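Local coordinates for protein bacterioferritin (Mycobacterium smegmatis str. MC2 155, PDB 3BKN) that probably oxidises ferrous iron at a dinuclear metal centre and stores it as a ferric mineral core inside a haem-binding shell of 24 subunits, at residues F37-L40 with A41-T44; H130-Y133 with L134-L138. One frame throughout, in Å; residues are numbered along the deposited sequence.

Contact 1 of 2, residues F37-L40 with A41-T44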
ATOM      1  N   PHE A  37      38.908 -13.848 -19.650  1.00 42.86           N
ATOM      2  CA  PHE A  37      38.955 -13.613 -18.206  1.00 42.44           C
ATOM      3  C   PHE A  37      38.028 -12.466 -17.866  1.00 43.52           C
ATOM      4  O   PHE A  37      38.441 -11.394 -17.447  1.00 44.44           O
ATOM      5  CB  PHE A  37      40.340 -13.332 -17.728  1.00 39.97           C
ATOM      6  CG  PHE A  37      41.291 -14.349 -18.112  1.00 39.53           C
ATOM      7  CD1 PHE A  37      41.118 -15.646 -17.707  1.00 38.61           C
ATOM      8  CD2 PHE A  37      42.370 -14.029 -18.919  1.00 41.76           C
ATOM      9  CE1 PHE A  37      42.029 -16.643 -18.072  1.00 39.90           C
ATOM     10  CE2 PHE A  37      43.288 -15.019 -19.323  1.00 41.57           C
ATOM     11  CZ  PHE A  37      43.126 -16.333 -18.874  1.00 40.51           C
ATOM     12  N   THR A  38      36.750 -12.713 -18.030  1.00 43.80           N
ATOM     13  CA  THR A  38      35.799 -11.659 -17.936  1.00 45.27           C
ATOM     14  C   THR A  38      35.624 -11.215 -16.498  1.00 46.14           C
ATOM     15  O   THR A  38      35.437 -10.006 -16.237  1.00 47.31           O
ATOM     16  CB  THR A  38      34.456 -12.083 -18.473  1.00 44.83           C
ATOM     17  OG1 THR A  38      34.071 -13.253 -17.759  1.00 47.23           O
ATOM     18  CG2 THR A  38      34.531 -12.378 -19.996  1.00 43.12           C
ATOM     19  N   GLU A  39      35.658 -12.149 -15.556  1.00 46.12           N
ATOM     20  CA  GLU A  39      35.569 -11.733 -14.142  1.00 46.88           C
ATOM     21  C   GLU A  39      36.739 -10.795 -13.715  1.00 46.16           C
ATOM     22  O   GLU A  39      36.520  -9.739 -13.069  1.00 46.37           O
ATOM     23  CB  GLU A  39      35.388 -12.936 -13.188  1.00 47.61           C
ATOM     24  CG  GLU A  39      34.051 -13.722 -13.345  1.00 50.82           C
ATOM     25  CD  GLU A  39      32.820 -12.860 -13.670  0.50 55.36           C
ATOM     26  OE1 GLU A  39      32.505 -11.861 -12.978  0.50 57.13           O
ATOM     27  OE2 GLU A  39      32.142 -13.204 -14.644  0.50 57.30           O
ATOM     28  N   LEU A  40      37.965 -11.176 -14.082  1.00 44.68           N
ATOM     29  CA  LEU A  40      39.099 -10.356 -13.824  1.00 43.95           C
ATOM     30  C   LEU A  40      38.989  -9.010 -14.587  1.00 45.15           C
ATOM     31  O   LEU A  40      39.381  -7.959 -14.074  1.00 45.73           O
ATOM     32  CB  LEU A  40      40.341 -11.117 -14.201  1.00 42.10           C
ATOM     33  CG  LEU A  40      41.587 -10.255 -14.085  1.00 41.03           C
ATOM     34  CD1 LEU A  40      41.877  -9.862 -12.625  1.00 39.39           C
ATOM     35  CD2 LEU A  40      42.752 -10.976 -14.724  1.00 39.77           C
ATOM     36  N   ALA A  41      38.425  -9.030 -15.795  1.00 44.57           N
ATOM     37  CA  ALA A  41      38.350  -7.801 -16.574  1.00 44.11           C
ATOM     38  C   ALA A  41      37.521  -6.723 -15.911  1.00 44.50           C
ATOM     39  O   ALA A  41      37.884  -5.552 -16.022  1.00 44.65           O
ATOM     40  CB  ALA A  41      37.884  -8.042 -17.966  1.00 44.43           C
ATOM     41  N   GLU A  42      36.444  -7.121 -15.214  1.00 45.01           N
ATOM     42  CA  GLU A  42      35.560  -6.200 -14.474  1.00 45.89           C
ATOM     43  C   GLU A  42      36.399  -5.446 -13.397  1.00 46.43           C
ATOM     44  O   GLU A  42      36.254  -4.214 -13.224  1.00 46.33           O
ATOM     45  CB  GLU A  42      34.342  -6.934 -13.846  0.50 45.57           C
ATOM     46  CG  GLU A  42      32.999  -6.884 -14.626  0.50 46.05           C
ATOM     47  CD  GLU A  42      32.030  -8.096 -14.347  0.50 47.58           C
ATOM     48  OE1 GLU A  42      31.900  -8.597 -13.203  0.50 47.99           O
ATOM     49  OE2 GLU A  42      31.367  -8.562 -15.301  0.50 48.42           O
ATOM     50  N   HIS A  43      37.298  -6.166 -12.705  1.00 46.45           N
ATOM     51  CA  HIS A  43      38.126  -5.532 -11.702  1.00 46.37           C
ATOM     52  C   HIS A  43      39.130  -4.559 -12.315  1.00 45.86           C
ATOM     53  O   HIS A  43      39.306  -3.462 -11.818  1.00 46.09           O
ATOM     54  CB  HIS A  43      38.864  -6.543 -10.845  1.00 47.97           C
ATOM     55  CG  HIS A  43      39.442  -5.936  -9.614  1.00 53.04           C
ATOM     56  ND1 HIS A  43      40.655  -5.280  -9.608  1.00 56.64           N
ATOM     57  CD2 HIS A  43      38.945  -5.816  -8.356  1.00 55.28           C
ATOM     58  CE1 HIS A  43      40.893  -4.799  -8.397  1.00 57.16           C
ATOM     59  NE2 HIS A  43      39.873  -5.110  -7.618  1.00 56.34           N
ATOM     60  N   THR A  44      39.785  -4.950 -13.404  1.00 44.52           N
ATOM     61  CA  THR A  44      40.762  -4.095 -14.047  1.00 43.20           C
ATOM     62  C   THR A  44      40.079  -2.821 -14.591  1.00 43.43           C
ATOM     63  O   THR A  44      40.619  -1.724 -14.505  1.00 42.98           O
ATOM     64  CB  THR A  44      41.513  -4.883 -15.162  1.00 42.47           C
ATOM     65  OG1 THR A  44      42.045  -6.092 -14.623  1.00 41.69           O
ATOM     66  CG2 THR A  44      42.670  -4.106 -15.760  1.00 40.79           C
TER

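Contact 2 of 2, residues H130-Y133 with L134-L138. With ZN (zinc ion), chain N.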
ATOM      1  N   HIS A 130      46.044  -0.272  -4.606  1.00 51.66           N
ATOM      2  CA  HIS A 130      46.223  -0.940  -5.884  1.00 52.49           C
ATOM      3  C   HIS A 130      47.459  -1.804  -5.791  1.00 51.36           C
ATOM      4  O   HIS A 130      47.422  -2.953  -6.192  1.00 52.42           O
ATOM      5  CB  HIS A 130      46.347   0.016  -7.087  1.00 55.25           C
ATOM      6  CG  HIS A 130      45.089   0.775  -7.436  1.00 61.85           C
ATOM      7  ND1 HIS A 130      45.063   1.776  -8.398  1.00 65.70           N
ATOM      8  CD2 HIS A 130      43.825   0.716  -6.934  1.00 65.64           C
ATOM      9  CE1 HIS A 130      43.842   2.286  -8.483  1.00 66.27           C
ATOM     10  NE2 HIS A 130      43.074   1.670  -7.597  1.00 66.75           N
ATOM     11  N   ILE A 131      48.541  -1.278  -5.234  1.00 49.42           N
ATOM     12  CA  ILE A 131      49.772  -2.060  -5.074  1.00 47.80           C
ATOM     13  C   ILE A 131      49.535  -3.306  -4.259  1.00 47.92           C
ATOM     14  O   ILE A 131      50.011  -4.358  -4.610  1.00 48.66           O
ATOM     15  CB  ILE A 131      50.939  -1.235  -4.435  1.00 47.25           C
ATOM     16  CG1 ILE A 131      51.422  -0.166  -5.423  1.00 47.59           C
ATOM     17  CG2 ILE A 131      52.105  -2.143  -4.005  1.00 44.86           C
ATOM     18  CD1 ILE A 131      52.133   0.977  -4.778  1.00 47.06           C
ATOM     19  N   ASP A 132      48.813  -3.181  -3.157  1.00 47.82           N
ATOM     20  CA  ASP A 132      48.481  -4.320  -2.330  1.00 47.99           C
ATOM     21  C   ASP A 132      47.717  -5.374  -3.132  1.00 47.29           C
ATOM     22  O   ASP A 132      48.078  -6.564  -3.097  1.00 47.99           O
ATOM     23  CB  ASP A 132      47.646  -3.872  -1.129  1.00 50.55           C
ATOM     24  CG  ASP A 132      47.412  -5.001  -0.129  1.00 54.45           C
ATOM     25  OD1 ASP A 132      48.399  -5.725   0.175  1.00 57.59           O
ATOM     26  OD2 ASP A 132      46.250  -5.175   0.341  1.00 55.52           O
ATOM     27  N   TYR A 133      46.684  -4.949  -3.882  1.00 45.04           N
ATOM     28  CA  TYR A 133      45.912  -5.887  -4.678  1.00 43.35           C
ATOM     29  C   TYR A 133      46.823  -6.633  -5.670  1.00 43.55           C
ATOM     30  O   TYR A 133      46.817  -7.859  -5.740  1.00 43.22           O
ATOM     31  CB  TYR A 133      44.753  -5.177  -5.368  1.00 42.61           C
ATOM     32  CG  TYR A 133      44.204  -5.979  -6.519  1.00 43.17           C
ATOM     33  CD1 TYR A 133      43.474  -7.163  -6.297  1.00 42.82           C
ATOM     34  CD2 TYR A 133      44.457  -5.589  -7.851  1.00 42.59           C
ATOM     35  CE1 TYR A 133      42.964  -7.905  -7.387  1.00 43.32           C
ATOM     36  CE2 TYR A 133      43.955  -6.317  -8.930  1.00 42.78           C
ATOM     37  CZ  TYR A 133      43.220  -7.472  -8.696  1.00 43.19           C
ATOM     38  OH  TYR A 133      42.795  -8.204  -9.772  1.00 43.54           O
ATOM     39  N   LEU A 134      47.645  -5.872  -6.383  1.00 43.71           N
ATOM     40  CA  LEU A 134      48.512  -6.376  -7.448  1.00 42.81           C
ATOM     41  C   LEU A 134      49.534  -7.340  -6.926  1.00 44.21           C
ATOM     42  O   LEU A 134      49.735  -8.410  -7.513  1.00 44.87           O
ATOM     43  CB  LEU A 134      49.239  -5.237  -8.132  1.00 41.87           C
ATOM     44  CG  LEU A 134      48.370  -4.275  -8.957  1.00 39.29           C
ATOM     45  CD1 LEU A 134      49.149  -3.026  -9.299  1.00 36.23           C
ATOM     46  CD2 LEU A 134      47.866  -4.967 -10.206  1.00 38.39           C
ATOM     47  N   GLU A 135      50.160  -6.992  -5.800  1.00 45.16           N
ATOM     48  CA  GLU A 135      51.171  -7.838  -5.207  1.00 45.67           C
ATOM     49  C   GLU A 135      50.572  -9.127  -4.697  1.00 46.08           C
ATOM     50  O   GLU A 135      51.223 -10.166  -4.754  1.00 46.44           O
ATOM     51  CB  GLU A 135      51.830  -7.109  -4.065  1.00 46.12           C
ATOM     52  CG  GLU A 135      53.054  -6.370  -4.461  1.00 49.12           C
ATOM     53  CD  GLU A 135      53.556  -5.461  -3.352  1.00 53.72           C
ATOM     54  OE1 GLU A 135      52.779  -5.131  -2.428  1.00 54.23           O
ATOM     55  OE2 GLU A 135      54.728  -5.040  -3.420  1.00 55.42           O
ATOM     56  N   THR A 136      49.334  -9.048  -4.183  1.00 45.55           N
ATOM     57  CA  THR A 136      48.620 -10.217  -3.681  1.00 44.45           C
ATOM     58  C   THR A 136      48.298 -11.133  -4.859  1.00 44.19           C
ATOM     59  O   THR A 136      48.482 -12.344  -4.758  1.00 44.97           O
ATOM     60  CB  THR A 136      47.302  -9.813  -2.908  1.00 44.93           C
ATOM     61  OG1 THR A 136      47.608  -8.919  -1.830  1.00 43.52           O
ATOM     62  CG2 THR A 136      46.587 -11.040  -2.328  1.00 44.33           C
ATOM     63  N   GLN A 137      47.827 -10.577  -5.978  1.00 42.90           N
ATOM     64  CA  GLN A 137      47.557 -11.432  -7.148  1.00 42.69           C
ATOM     65  C   GLN A 137      48.799 -12.199  -7.636  1.00 43.39           C
ATOM     66  O   GLN A 137      48.713 -13.421  -7.909  1.00 44.49           O
ATOM     67  CB  GLN A 137      46.873 -10.667  -8.285  1.00 41.73           C
ATOM     68  CG  GLN A 137      45.636  -9.947  -7.844  1.00 40.86           C
ATOM     69  CD  GLN A 137      44.803 -10.789  -6.856  1.00 42.13           C
ATOM     70  OE1 GLN A 137      44.450 -11.943  -7.107  1.00 40.68           O
ATOM     71  NE2 GLN A 137      44.507 -10.204  -5.726  1.00 44.50           N
ATOM     72  N   LEU A 138      49.951 -11.521  -7.693  1.00 42.89           N
ATOM     73  CA  LEU A 138      51.191 -12.157  -8.124  1.00 42.89           C
ATOM     74  C   LEU A 138      51.581 -13.273  -7.222  1.00 44.23           C
ATOM     75  O   LEU A 138      52.042 -14.316  -7.688  1.00 44.20           O
ATOM     76  CB  LEU A 138      52.336 -11.156  -8.225  1.00 42.00           C
ATOM     77  CG  LEU A 138      52.248 -10.250  -9.456  1.00 41.33           C
ATOM     78  CD1 LEU A 138      53.194  -9.089  -9.241  1.00 41.76           C
ATOM     79  CD2 LEU A 138      52.517 -11.014 -10.790  1.00 38.78           C
TER
HETATM   80 ZN    ZN N 202      46.281   3.364  -9.134  1.00 53.42          ZN

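Contact 1 of 2, residues F37-L40 with A41-T44
F37 O accepts the amide of A41 in a local contact, the opening turn of helix 38-64, where F37 holds the N-cap position just after the short link from helix 5-34. The A41 N to F37 O distance is 2.9 Å, and E42 N follows to T38 O at 3.2 Å. One turn on, T44 N meets L40 O at 3.1 Å, its N-H pointing at the oxygen at 164°. The methyl of A41 sits near F37 O as well, alongside the bond from its own N.

On the polar side E39 and E42 run side by side in the same direction. The bend of E39 at its second torsion brings its carboxylate alongside that of E42. The two groups are turned 81° to one another, with OE1 of E39 3.3 Å from OE1 of E42, a like-charge approach that is probably unfavourable.

The other side of the turn is buried. L40 swings CG anti to its backbone N (chi1 174°) and packs on L83 and F87 of helix 83-110, while F37 touches L83 and, across an interface, L140 of a neighbouring subunit. T44 keeps OG1 beside its own backbone N, where it hydrogen-bonds Q32 OE1 of helix 5-34. Outward carboxylates and inward apolar groups make this the amphipathic N-terminal turn of a helix in the ferritin four-helix bundle.

Contact 2 of 2, residues H130-Y133 with L134-L138
In the ferroxidase-type dinuclear site of the four-helix bundle, which holds zinc in this crystal, H130 supplies one metal ligand, and the turn of helix 114-144 that carries it on to L138 forms this contact. H130 O takes the amide of L134 at 2.9 Å from L134 N, and CG of L134 sits close to H130 O, past the oxygen end of the carbonyl. The imidazole of H130 turns away from that bond: ND1 binds the zinc ion at 2.1 Å, and E51, E94 and E127 complete the coordination. On the far side of the ring, NE2 makes a weak hydrogen bond to E50.

Next on the helix, I131 and E135 lie side by side, with CG2 of I131 3.4 Å from OE1 of E135. The carboxylate is held from outside: OE2 by the hydroxyl of Y95, and OE1 by the N-terminal amine of M1 of a neighbouring subunit. D132 O is gripped twice by T136, whose N and OG1 approach from opposite faces of the carbonyl plane; OG1 stands 2.7 Å from that oxygen.

Y133 and Q137 make the main side-chain pairing. With CG anti to the carbonyl carbon (chi1 -53°), Q137 lays CG over one face of the tyrosine ring, 3.8 Å from its centroid, as a CH-pi contact; the bend at chi2 then turns the amide back toward Y133 O, its plane 27° from that of the ring. OE1 of Q137 goes to the hydroxyl of Y149, and NE2 also reaches G159 O of another neighbouring subunit. Within the turn, Y133 O accepts two donors: Q137 N at 2.9 Å in the carbonyl plane, and Q137 NE2 at 3.3 Å, tilted 28° from it.

From the N terminus the chain runs up helix 5-34, turns, and enters helix 38-64, whose first turn is contact 1. After helix 83-110 it reaches contact 2, well inside helix 114-144. The two lie in series: neither nests within the other nor crosses it, and each joins successive turns of one helix without closing a loop. Their centres are 15 Å apart, yet their side chains meet across the bundle. CD1 of L40 packs 3.4 Å from OH of Y133, and CE1 of H43 lies 3.5 Å from CE2 of that tyrosine. Y133 thus ties helix 114-144 to the start of helix 38-64, one turn beyond the zinc ligand H130.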